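Local coordinates for mandelate racemase/muconate lactonizing enzyme family protein (Roseovarius sp. TM1035, PDB 3T9P), which probably catalyses a metal-assisted reaction that starts with proton abstraction next to a substrate carboxylate, as relatives in the enolase superfamily do, at residues 152-157 / 194-199; 166-171 / 190-195; 66-71 / 90-95. One frame throughout, in Å; residues are numbered along the deposited sequence.

Interaction 3 comes first along the chain and belongs to the N-terminal domain, where helix 58-73 packs against the end of helix 82-91. Interactions 1 and 2 follow in the barrel domain and form one continuous patch: their centres lie about 9 Å apart, both use helix 184-196, and R194 and A195 belong to both. Helix 147-161 and strand 165-169 are consecutive; interaction 1 joins two outer helices, and interaction 2 ties the second of them to the strand between. Interaction 3 sits on the opposite side of the chain's centre, its centre about 47 Å from that of interaction 1 and about 43 Å from that of interaction 2, and it borders the second subunit.

Interaction 1 of 3, residues 152-157 / 194-199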
# COMPACT_ATOMS: atom_id res chain seq x y z
N GLU A 152 29.65 -22.99 -7.94
CA GLU A 152 29.56 -24.16 -8.76
C GLU A 152 28.32 -24.17 -9.60
O GLU A 152 28.41 -24.48 -10.77
CB GLU A 152 29.70 -25.49 -7.99
CG GLU A 152 30.05 -26.67 -8.92
CD GLU A 152 31.03 -26.31 -10.14
OE1 GLU A 152 32.21 -25.96 -9.92
OE2 GLU A 152 30.59 -26.39 -11.31
N ARG A 153 27.18 -23.82 -9.04
CA ARG A 153 26.01 -23.90 -9.91
C ARG A 153 26.11 -22.80 -10.97
O ARG A 153 25.66 -23.01 -12.08
CB ARG A 153 24.69 -23.93 -9.14
CG ARG A 153 24.28 -22.65 -8.46
CD ARG A 153 22.83 -22.82 -7.95
NE ARG A 153 22.43 -21.62 -7.18
CZ ARG A 153 21.19 -21.39 -6.77
NH1 ARG A 153 20.19 -22.22 -7.09
NH2 ARG A 153 20.94 -20.28 -6.03
N PHE A 154 26.67 -21.64 -10.62
CA PHE A 154 26.83 -20.53 -11.57
C PHE A 154 27.78 -20.95 -12.71
O PHE A 154 27.50 -20.68 -13.91
CB PHE A 154 27.38 -19.32 -10.86
CG PHE A 154 26.32 -18.43 -10.20
CD1 PHE A 154 24.95 -18.76 -10.24
CD2 PHE A 154 26.70 -17.25 -9.59
CE1 PHE A 154 24.01 -17.90 -9.69
CE2 PHE A 154 25.74 -16.39 -8.94
CZ PHE A 154 24.40 -16.71 -8.99
N CYS A 155 28.90 -21.61 -12.37
CA CYS A 155 29.82 -22.11 -13.42
C CYS A 155 29.16 -22.96 -14.47
O CYS A 155 29.41 -22.77 -15.66
CB CYS A 155 31.07 -22.78 -12.79
SG CYS A 155 32.15 -21.51 -12.18
N ARG A 156 28.30 -23.89 -14.01
CA ARG A 156 27.56 -24.82 -14.85
C ARG A 156 26.57 -24.02 -15.75
O ARG A 156 26.46 -24.32 -16.95
CB ARG A 156 26.80 -25.87 -14.00
CG ARG A 156 27.72 -26.97 -13.39
CD ARG A 156 27.05 -27.84 -12.24
NE ARG A 156 25.71 -28.39 -12.57
CZ ARG A 156 24.56 -28.14 -11.93
NH1 ARG A 156 24.49 -27.32 -10.86
NH2 ARG A 156 23.43 -28.74 -12.36
N LEU A 157 25.89 -23.01 -15.18
CA LEU A 157 24.92 -22.24 -15.97
C LEU A 157 25.68 -21.43 -17.02
O LEU A 157 25.19 -21.30 -18.14
CB LEU A 157 24.19 -21.23 -15.06
CG LEU A 157 23.12 -21.92 -14.23
CD1 LEU A 157 22.80 -21.14 -12.88
CD2 LEU A 157 21.89 -22.12 -15.20
N ARG A 194 35.58 -14.74 -8.49
CA ARG A 194 36.76 -15.41 -9.07
C ARG A 194 36.33 -16.67 -9.77
O ARG A 194 36.87 -16.95 -10.80
CB ARG A 194 37.90 -15.63 -8.05
CG ARG A 194 38.43 -14.31 -7.31
CD ARG A 194 39.40 -14.61 -6.11
NE ARG A 194 40.69 -15.08 -6.65
CZ ARG A 194 41.02 -16.36 -6.90
NH1 ARG A 194 40.20 -17.36 -6.59
NH2 ARG A 194 42.21 -16.66 -7.42
N ALA A 195 35.35 -17.45 -9.28
CA ALA A 195 34.94 -18.65 -10.04
C ALA A 195 34.39 -18.23 -11.41
O ALA A 195 34.68 -18.88 -12.39
CB ALA A 195 33.86 -19.48 -9.30
N LEU A 196 33.60 -17.11 -11.45
CA LEU A 196 32.88 -16.79 -12.71
C LEU A 196 33.92 -16.30 -13.72
O LEU A 196 33.77 -16.57 -14.94
CB LEU A 196 31.86 -15.68 -12.48
CG LEU A 196 30.52 -16.09 -11.87
CD1 LEU A 196 29.68 -14.82 -11.62
CD2 LEU A 196 29.78 -17.08 -12.82
N GLY A 197 34.93 -15.58 -13.25
CA GLY A 197 36.08 -15.19 -14.13
C GLY A 197 35.81 -13.93 -14.98
O GLY A 197 34.81 -13.23 -14.76
N ASP A 198 36.69 -13.65 -15.95
CA ASP A 198 36.68 -12.44 -16.76
C ASP A 198 35.57 -12.47 -17.78
O ASP A 198 35.12 -13.55 -18.15
CB ASP A 198 37.98 -12.39 -17.60
CG ASP A 198 39.25 -12.13 -16.75
OD1 ASP A 198 39.16 -11.74 -15.55
OD2 ASP A 198 40.34 -12.34 -17.36
N GLY A 199 35.15 -11.30 -18.24
CA GLY A 199 34.17 -11.28 -19.32
C GLY A 199 32.78 -11.54 -18.77
O GLY A 199 31.88 -11.78 -19.58
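F154, C155 and L196 share one side-chain setting: each first torsion places the outer atom beside the backbone N and anti to the carbonyl carbon, with chi1 -86° for F154 and -81° for L196. From helix 147-161 the C155 sulfur thus reaches across to the last turn of helix 184-196, while L196 sends its branched end back toward F154. It is the base of F154 that is touched most closely, with CB lying 3.8 Å from L196 CD2. The other methyl, CD1, approaches the phenyl ring obliquely.

A second point of contact is made by the thiol. C155 SG packs 3.9 Å from A195 CB and lies 3.7 Å from A195 O, and the small A195 side chain is consistent with a close approach of the helices, C155 CA and L196 CA being 6.2 Å apart. No hydrogen bond crosses between the segments, and apolar packing carries the contact. Just beyond it the second helix stops, with G197 adopting a positive phi. The carbonyls exposed by this ending are met by R158 of the first helix, whose NH1 bonds to L196 O and more weakly to A195 O, adding a polar clasp beside the apolar seam.

Such a seam is a worked example of how adjacent outer helices fit together in a beta/alpha barrel. Helices 147-161 and 184-196 precede and follow strand 165-169, which lies beneath both. F154 and L196 both reach down to this strand, where each touches F166 and W168, and the rings of F154 and F166 meet with their planes at about 50°.

Interaction 2 of 3, residues 166-171 / 190-195; sequences FKWRVG and PTVSRA
Within the beta-alpha-beta unit formed by strand 165-169, helix 184-196 and strand 201-205, W168 of the first strand meets V192 of the helix that packs over it. The indole and the valine come from opposite directions. V192 CG1 stands almost exactly above the six-membered ring of W168, 3.6 Å from its centroid and 4° off the ring normal, a clear CH-pi contact. The branch point follows it down onto the same aromatic system, V192 CB lying 3.7 Å from W168 CE2. Further along, V192 CG2 reaches the pyrrole part of the indole, 4.0 Å from W168 NE1.

With a chi1 of 63°, CG of W168 lies between the backbone N and the carbonyl carbon, and from there the flat indole extends across to the helix and offers it a face. This is the familiar division of labour in a barrel wall. Alternate residues of a parallel strand face the helical layer, as W168 does, while K167 points away from the helix and bonds to E231 and Y137; R169, the other flanking residue, makes a salt bridge with D205.

The next residue of the helix adds a looser contact: S193 N, a backbone atom, lies 4.2 Å from W168 CZ2, oblique to the ring, but the polar end of this serine is engaged otherwise, its OG bonding to N225 O. F154 of helix 147-161 packs against V192 as well, with F154 CD2 3.5 Å from V192 CG1, so the methyl that sits on the indole is also pressed by a phenyl ring.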
# COMPACT_ATOMS: atom_id res chain seq x y z
N PHE A 166 25.39 -12.49 -13.85
CA PHE A 166 24.92 -13.28 -12.66
C PHE A 166 24.67 -12.38 -11.48
O PHE A 166 25.46 -11.52 -11.21
CB PHE A 166 26.05 -14.29 -12.26
CG PHE A 166 26.23 -15.37 -13.27
CD1 PHE A 166 27.03 -15.13 -14.38
CD2 PHE A 166 25.59 -16.65 -13.12
CE1 PHE A 166 27.22 -16.15 -15.35
CE2 PHE A 166 25.73 -17.69 -14.11
CZ PHE A 166 26.53 -17.40 -15.26
N LYS A 167 23.59 -12.63 -10.71
CA LYS A 167 23.32 -11.89 -9.50
C LYS A 167 23.15 -12.89 -8.34
O LYS A 167 22.49 -13.89 -8.51
CB LYS A 167 21.97 -11.15 -9.63
CG LYS A 167 21.74 -10.25 -8.33
CD LYS A 167 20.56 -9.27 -8.65
CE LYS A 167 19.22 -9.87 -8.25
NZ LYS A 167 18.18 -8.82 -8.58
N TRP A 168 23.79 -12.57 -7.24
CA TRP A 168 23.65 -13.30 -5.97
C TRP A 168 23.43 -12.34 -4.79
O TRP A 168 23.22 -11.11 -4.97
CB TRP A 168 24.91 -14.22 -5.80
CG TRP A 168 26.25 -13.63 -5.66
CD1 TRP A 168 26.98 -13.53 -4.49
CD2 TRP A 168 27.09 -13.04 -6.70
NE1 TRP A 168 28.24 -13.03 -4.76
CE2 TRP A 168 28.32 -12.73 -6.11
CE3 TRP A 168 26.96 -12.90 -8.11
CZ2 TRP A 168 29.36 -12.13 -6.83
CZ3 TRP A 168 28.00 -12.36 -8.84
CH2 TRP A 168 29.25 -12.04 -8.19
N ARG A 169 23.38 -12.92 -3.58
CA ARG A 169 22.93 -12.17 -2.40
C ARG A 169 24.01 -11.89 -1.43
O ARG A 169 24.90 -12.74 -1.21
CB ARG A 169 21.84 -12.91 -1.61
CG ARG A 169 20.63 -13.37 -2.48
CD ARG A 169 19.77 -12.23 -2.95
NE ARG A 169 19.12 -12.55 -4.22
CZ ARG A 169 18.22 -11.80 -4.83
NH1 ARG A 169 17.79 -12.16 -6.05
NH2 ARG A 169 17.76 -10.67 -4.25
N VAL A 170 23.93 -10.70 -0.85
CA VAL A 170 24.76 -10.33 0.28
C VAL A 170 23.85 -9.90 1.46
O VAL A 170 22.65 -9.69 1.27
CB VAL A 170 25.80 -9.21 -0.06
CG1 VAL A 170 26.72 -9.68 -1.15
CG2 VAL A 170 25.03 -7.91 -0.57
N GLY A 171 24.47 -9.83 2.63
CA GLY A 171 23.82 -9.40 3.85
C GLY A 171 22.72 -10.44 4.11
O GLY A 171 22.79 -11.57 3.63
N PRO A 190 34.13 -12.43 -3.17
CA PRO A 190 35.32 -12.89 -3.99
C PRO A 190 35.19 -14.32 -4.48
O PRO A 190 35.55 -14.63 -5.63
CB PRO A 190 36.56 -12.66 -3.04
CG PRO A 190 36.02 -12.75 -1.61
CD PRO A 190 34.55 -11.98 -1.83
N THR A 191 34.58 -15.19 -3.70
CA THR A 191 34.48 -16.56 -4.20
C THR A 191 33.70 -16.75 -5.48
O THR A 191 34.09 -17.55 -6.34
CB THR A 191 33.88 -17.53 -3.04
OG1 THR A 191 34.72 -17.40 -1.91
CG2 THR A 191 33.73 -18.95 -3.46
N VAL A 192 32.51 -16.16 -5.57
CA VAL A 192 31.67 -16.33 -6.76
C VAL A 192 32.33 -15.56 -7.95
O VAL A 192 32.43 -16.08 -9.08
CB VAL A 192 30.20 -15.85 -6.46
CG1 VAL A 192 29.35 -15.88 -7.73
CG2 VAL A 192 29.59 -16.77 -5.44
N SER A 193 32.81 -14.37 -7.66
CA SER A 193 33.40 -13.53 -8.68
C SER A 193 34.66 -14.20 -9.32
O SER A 193 34.76 -14.25 -10.57
CB SER A 193 33.82 -12.20 -8.06
OG SER A 193 34.49 -11.41 -9.05
N ARG A 194 35.58 -14.74 -8.49
CA ARG A 194 36.76 -15.41 -9.07
C ARG A 194 36.33 -16.67 -9.77
O ARG A 194 36.87 -16.95 -10.80
CB ARG A 194 37.90 -15.63 -8.05
CG ARG A 194 38.43 -14.31 -7.31
CD ARG A 194 39.40 -14.61 -6.11
NE ARG A 194 40.69 -15.08 -6.65
CZ ARG A 194 41.02 -16.36 -6.90
NH1 ARG A 194 40.20 -17.36 -6.59
NH2 ARG A 194 42.21 -16.66 -7.42
N ALA A 195 35.35 -17.45 -9.28
CA ALA A 195 34.94 -18.65 -10.04
C ALA A 195 34.39 -18.23 -11.41
O ALA A 195 34.68 -18.88 -12.39
CB ALA A 195 33.86 -19.48 -9.30

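Interaction 3 of 3, residues 66-71 / 90-95; sequences HRQIAP and ERELKY. With SO4 (sulfate ion), chain D.
The side-chain amide of Q68 stands end-on over the face of the Y95 ring, with one amide atom, modelled as OE1, 3.2 Å above the plane of Y95 and over its centre. Amide and ring planes are 79° apart. The amide is probably turned over in the model, so no claim rests on which atom faces the ring; the atom modelled as Q68 OE1 is also 3.0 Å from E92 OE1, and with the amide turned back this may be a hydrogen bond. The aliphatic part is more certain: Q68 CB packs 3.7 Å from E92 CD, where the bend of E92 at chi2 (-71°) turns its carboxylate across the glutamine, the two planes 82° apart.

The contact joins helix 58-73, with its wider pi-type turn at 66-69, to the loop that follows helix 82-91, in the N-terminal capping domain of this superfamily. That loop makes a type I beta turn from E92 to Y95, closed by Y95 N bonding to E92 O at 2.9 Å, and this brings carboxylate and ring to the same glutamine. Q68 O is buried here without a polar partner in the model.

A water completes the link, donating to R67 O at 3.0 Å and apparently to E92 OE2, an oxygen that also accepts a bond from H72. R67 NH2 gives a 2.7 Å hydrogen bond to O2 of a sulfate, probably from the crystallisation liquor, at the edge of the guanidinium. The same NH2 forms a salt bridge with D59 of the second subunit, whose N57 and Y56 pack on Q68 and Y95 respectively.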
# COMPACT_ATOMS: atom_id res chain seq x y z
N HIS A 66 -11.76 -9.55 -7.05
CA HIS A 66 -13.23 -9.59 -7.27
C HIS A 66 -13.93 -8.54 -6.40
O HIS A 66 -14.96 -8.01 -6.79
CB HIS A 66 -13.84 -10.95 -7.02
CG HIS A 66 -13.42 -11.95 -8.07
ND1 HIS A 66 -13.92 -11.93 -9.35
CD2 HIS A 66 -12.44 -12.88 -8.07
CE1 HIS A 66 -13.33 -12.86 -10.08
NE2 HIS A 66 -12.45 -13.49 -9.32
N ARG A 67 -13.41 -8.22 -5.25
CA ARG A 67 -13.99 -7.16 -4.41
C ARG A 67 -13.83 -5.71 -4.94
O ARG A 67 -14.70 -4.94 -4.90
CB ARG A 67 -13.45 -7.28 -2.98
CG ARG A 67 -14.14 -6.48 -1.91
CD ARG A 67 -15.36 -7.11 -1.27
NE ARG A 67 -15.20 -8.45 -0.79
CZ ARG A 67 -14.98 -8.80 0.47
NH1 ARG A 67 -14.87 -7.92 1.43
NH2 ARG A 67 -14.84 -10.07 0.75
N GLN A 68 -12.62 -5.43 -5.39
CA GLN A 68 -12.16 -4.11 -5.68
C GLN A 68 -11.66 -3.73 -7.09
O GLN A 68 -11.53 -2.57 -7.36
CB GLN A 68 -11.18 -3.65 -4.59
CG GLN A 68 -11.72 -3.70 -3.20
CD GLN A 68 -10.68 -3.45 -2.13
OE1 GLN A 68 -10.50 -2.34 -1.70
NE2 GLN A 68 -10.02 -4.45 -1.73
N ILE A 69 -11.39 -4.70 -7.94
CA ILE A 69 -11.03 -4.42 -9.31
C ILE A 69 -12.20 -4.68 -10.27
O ILE A 69 -12.63 -3.80 -10.94
CB ILE A 69 -9.77 -5.24 -9.76
CG1 ILE A 69 -8.59 -5.02 -8.81
CG2 ILE A 69 -9.40 -4.97 -11.23
CD1 ILE A 69 -7.99 -3.80 -8.83
N ALA A 70 -12.75 -5.87 -10.26
CA ALA A 70 -13.80 -6.31 -11.20
C ALA A 70 -15.03 -5.44 -11.24
O ALA A 70 -15.45 -5.13 -12.34
CB ALA A 70 -14.20 -7.75 -10.91
N PRO A 71 -15.53 -4.94 -10.07
CA PRO A 71 -16.77 -4.13 -10.15
C PRO A 71 -16.61 -2.87 -10.95
O PRO A 71 -17.59 -2.41 -11.56
CB PRO A 71 -17.10 -3.80 -8.68
CG PRO A 71 -16.60 -5.06 -7.97
CD PRO A 71 -15.20 -5.23 -8.66
N GLU A 90 -9.00 5.70 -8.04
CA GLU A 90 -9.89 6.75 -7.50
C GLU A 90 -11.09 6.26 -6.78
O GLU A 90 -11.37 6.82 -5.72
CB GLU A 90 -10.34 7.76 -8.60
CG GLU A 90 -9.12 8.38 -9.25
CD GLU A 90 -9.49 9.05 -10.57
OE1 GLU A 90 -10.45 8.57 -11.26
OE2 GLU A 90 -8.84 10.02 -10.89
N ARG A 91 -11.78 5.20 -7.27
CA ARG A 91 -12.87 4.63 -6.48
C ARG A 91 -12.36 3.91 -5.25
O ARG A 91 -13.10 3.78 -4.26
CB ARG A 91 -13.79 3.69 -7.32
CG ARG A 91 -14.23 4.35 -8.68
CD ARG A 91 -15.42 5.29 -8.50
NE ARG A 91 -15.03 6.62 -8.03
CZ ARG A 91 -14.52 7.62 -8.77
NH1 ARG A 91 -14.30 7.48 -10.07
NH2 ARG A 91 -14.18 8.76 -8.17
N GLU A 92 -11.15 3.36 -5.28
CA GLU A 92 -10.65 2.60 -4.12
C GLU A 92 -9.46 3.40 -3.42
O GLU A 92 -8.39 2.81 -2.97
CB GLU A 92 -10.11 1.20 -4.56
CG GLU A 92 -11.24 0.32 -5.33
CD GLU A 92 -12.29 -0.15 -4.40
OE1 GLU A 92 -12.03 -0.18 -3.17
OE2 GLU A 92 -13.41 -0.47 -4.87
N LEU A 93 -9.61 4.71 -3.38
CA LEU A 93 -8.55 5.60 -3.00
C LEU A 93 -8.11 5.40 -1.53
O LEU A 93 -7.08 5.82 -1.14
CB LEU A 93 -8.87 7.02 -3.39
CG LEU A 93 -9.59 7.96 -2.46
CD1 LEU A 93 -9.65 9.41 -3.00
CD2 LEU A 93 -10.88 7.39 -2.19
N LYS A 94 -8.95 4.75 -0.74
CA LYS A 94 -8.63 4.38 0.65
C LYS A 94 -7.61 3.22 0.77
O LYS A 94 -7.22 2.87 1.83
CB LYS A 94 -9.85 4.07 1.52
CG LYS A 94 -11.02 5.01 1.45
CD LYS A 94 -10.76 6.32 1.99
CE LYS A 94 -12.05 7.08 2.20
NZ LYS A 94 -11.74 8.35 2.66
N TYR A 95 -7.31 2.57 -0.33
CA TYR A 95 -6.47 1.40 -0.36
C TYR A 95 -5.11 1.53 -1.15
O TYR A 95 -4.81 0.73 -1.94
CB TYR A 95 -7.28 0.19 -0.82
CG TYR A 95 -8.52 -0.13 -0.01
CD1 TYR A 95 -8.50 -1.10 0.96
CD2 TYR A 95 -9.70 0.51 -0.25
CE1 TYR A 95 -9.58 -1.40 1.67
CE2 TYR A 95 -10.82 0.21 0.46
CZ TYR A 95 -10.75 -0.73 1.44
OH TYR A 95 -11.83 -1.05 2.15
S SO4 D . -15.47 -13.36 -1.52
O1 SO4 D . -16.83 -13.77 -1.93
O2 SO4 D . -15.69 -12.09 -0.81
O3 SO4 D . -14.87 -14.39 -0.66
O4 SO4 D . -14.54 -13.11 -2.65
O HOH W 1 -15.14 -2.10 -4.12